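Local coordinates for putative uncharacterized protein (Archaeoglobus fulgidus, PDB 4KPP) that exchanges calcium ions for protons across the membrane as a transporter of the sodium/calcium exchanger family, at residues M59-S64 with T204-V209. Numbering follows the deposited sequence.
Sequences MDVPRS and TRRLSV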
loop_
_atom_site.group_PDB
_atom_site.type_symbol
_atom_site.label_atom_id
_atom_site.label_comp_id
_atom_site.label_asym_id
_atom_site.label_seq_id
_atom_site.Cartn_x
_atom_site.Cartn_y
_atom_site.Cartn_z
ATOM N N MET A 59 14.709 -6.214 13.352
ATOM C CA MET A 59 15.137 -6.525 14.710
ATOM C C MET A 59 16.658 -6.649 14.756
ATOM O O MET A 59 17.299 -6.275 15.739
ATOM C CB MET A 59 14.486 -7.825 15.186
ATOM C CG MET A 59 14.802 -8.195 16.628
ATOM S SD MET A 59 14.148 -7.004 17.821
ATOM C CE MET A 59 14.591 -7.792 19.368
ATOM N N ASP A 60 17.220 -7.172 13.671
ATOM C CA ASP A 60 18.657 -7.387 13.545
ATOM C C ASP A 60 19.397 -6.053 13.462
ATOM O O ASP A 60 20.169 -5.706 14.354
ATOM C CB ASP A 60 18.935 -8.223 12.293
ATOM C CG ASP A 60 20.239 -8.992 12.372
ATOM O OD1 ASP A 60 21.162 -8.558 13.094
ATOM O OD2 ASP A 60 20.339 -10.038 11.701
ATOM N N VAL A 61 19.160 -5.310 12.384
ATOM C CA VAL A 61 19.786 -4.005 12.186
ATOM C C VAL A 61 18.717 -2.927 11.997
ATOM O O VAL A 61 18.297 -2.648 10.874
ATOM C CB VAL A 61 20.758 -4.010 10.976
ATOM C CG1 VAL A 61 21.451 -2.659 10.834
ATOM C CG2 VAL A 61 21.792 -5.123 11.120
ATOM N N PRO A 62 18.261 -2.330 13.107
ATOM C CA PRO A 62 17.187 -1.329 13.116
ATOM C C PRO A 62 17.510 -0.079 12.300
ATOM O O PRO A 62 16.600 0.527 11.735
ATOM C CB PRO A 62 17.069 -0.960 14.600
ATOM C CG PRO A 62 17.592 -2.149 15.328
ATOM C CD PRO A 62 18.699 -2.679 14.470
ATOM N N ARG A 63 18.785 0.297 12.243
ATOM C CA ARG A 63 19.204 1.529 11.576
ATOM C C ARG A 63 19.083 1.448 10.055
ATOM O O ARG A 63 19.017 2.475 9.376
ATOM C CB ARG A 63 20.643 1.895 11.952
ATOM C CG ARG A 63 20.836 2.407 13.376
ATOM C CD ARG A 63 20.849 1.274 14.394
ATOM N NE ARG A 63 21.640 0.135 13.933
ATOM C CZ ARG A 63 21.856 -0.964 14.648
ATOM N NH1 ARG A 63 21.346 -1.076 15.867
ATOM N NH2 ARG A 63 22.588 -1.952 14.148
ATOM N N SER A 64 19.062 0.229 9.525
ATOM C CA SER A 64 18.960 0.025 8.085
ATOM C C SER A 64 17.515 -0.167 7.644
ATOM O O SER A 64 17.173 0.083 6.489
ATOM C CB SER A 64 19.793 -1.183 7.652
ATOM O OG SER A 64 21.163 -0.994 7.954
ATOM N N THR A 204 23.782 -17.417 9.905
ATOM C CA THR A 204 22.710 -18.316 9.490
ATOM C C THR A 204 21.392 -17.556 9.426
ATOM O O THR A 204 20.604 -17.745 8.502
ATOM C CB THR A 204 22.566 -19.514 10.446
ATOM O OG1 THR A 204 23.813 -20.216 10.524
ATOM C CG2 THR A 204 21.484 -20.466 9.953
ATOM N N ARG A 205 21.163 -16.693 10.413
ATOM C CA ARG A 205 19.978 -15.840 10.426
ATOM C C ARG A 205 19.907 -14.958 9.186
ATOM O O ARG A 205 18.879 -14.906 8.513
ATOM C CB ARG A 205 19.948 -14.955 11.676
ATOM C CG ARG A 205 18.873 -13.878 11.613
ATOM C CD ARG A 205 18.758 -13.079 12.900
ATOM N NE ARG A 205 19.920 -12.230 13.140
ATOM C CZ ARG A 205 20.788 -12.414 14.130
ATOM N NH1 ARG A 205 20.624 -13.418 14.980
ATOM N NH2 ARG A 205 21.814 -11.588 14.276
ATOM N N ARG A 206 21.002 -14.268 8.887
ATOM C CA ARG A 206 21.025 -13.328 7.774
ATOM C C ARG A 206 20.987 -14.022 6.412
ATOM O O ARG A 206 20.350 -13.531 5.482
ATOM C CB ARG A 206 22.216 -12.374 7.891
ATOM C CG ARG A 206 22.125 -11.454 9.104
ATOM C CD ARG A 206 23.240 -10.419 9.131
ATOM N NE ARG A 206 23.143 -9.547 10.301
ATOM C CZ ARG A 206 24.099 -8.712 10.696
ATOM N NH1 ARG A 206 25.235 -8.633 10.016
ATOM N NH2 ARG A 206 23.923 -7.960 11.773
ATOM N N LEU A 207 21.658 -15.165 6.304
ATOM C CA LEU A 207 21.594 -15.978 5.092
ATOM C C LEU A 207 20.161 -16.403 4.817
ATOM O O LEU A 207 19.707 -16.402 3.671
ATOM C CB LEU A 207 22.466 -17.228 5.227
ATOM C CG LEU A 207 23.945 -17.106 4.864
ATOM C CD1 LEU A 207 24.693 -18.377 5.239
ATOM C CD2 LEU A 207 24.103 -16.802 3.385
ATOM N N SER A 208 19.460 -16.767 5.886
ATOM C CA SER A 208 18.100 -17.275 5.786
ATOM C C SER A 208 17.127 -16.231 5.251
ATOM O O SER A 208 16.360 -16.513 4.334
ATOM C CB SER A 208 17.625 -17.805 7.142
ATOM O OG SER A 208 18.312 -18.996 7.488
ATOM N N VAL A 209 17.161 -15.027 5.813
ATOM C CA VAL A 209 16.222 -13.993 5.389
ATOM C C VAL A 209 16.585 -13.445 4.013
ATOM O O VAL A 209 15.730 -12.907 3.310
ATOM C CB VAL A 209 16.089 -12.853 6.417
ATOM C CG1 VAL A 209 16.095 -13.409 7.827
ATOM C CG2 VAL A 209 17.196 -11.846 6.244
#
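Asp60, in the last turn of helix 32-60, comes closest in backbone to Arg206 of helix 202-221, the two CA atoms 8.6 Å apart, and Val61 then leaves the helical path. Across that gap one carboxylate is clamped between two consecutive arginines, a compact worked example of a salt-bridge network. Arg206 reaches out straight and spans the Asp60 carboxylate with two nitrogens: NH2 donates to OD1 at 3.1 Å and NE to OD2 at 3.2 Å, both bonds nearly straight and in the guanidinium plane, yet well above the carboxylate plane. Arg205 bends at chi3 (69°), which helps turn its NE onto Asp60 OD2 at 2.7 Å, while its NH2 adds only weak, slanted bonds to both oxygens. Held by NE groups from opposite faces, the carboxylate is probably restricted in its rotation; its plane stands 70° from the Arg205 guanidinium. An asparagine here would probably leave both guanidinium groups without their shared negative mate. The Val61 CG2 methyl lies 3.6 Å from Arg206 NH2. This surface network, away from the calcium site, ties the end of helix 32-60 to the first turns of helix 202-221; beside it, Arg205 and Val209 rest on Thr56, and Met59 reaches Cys198 of helix 193-199.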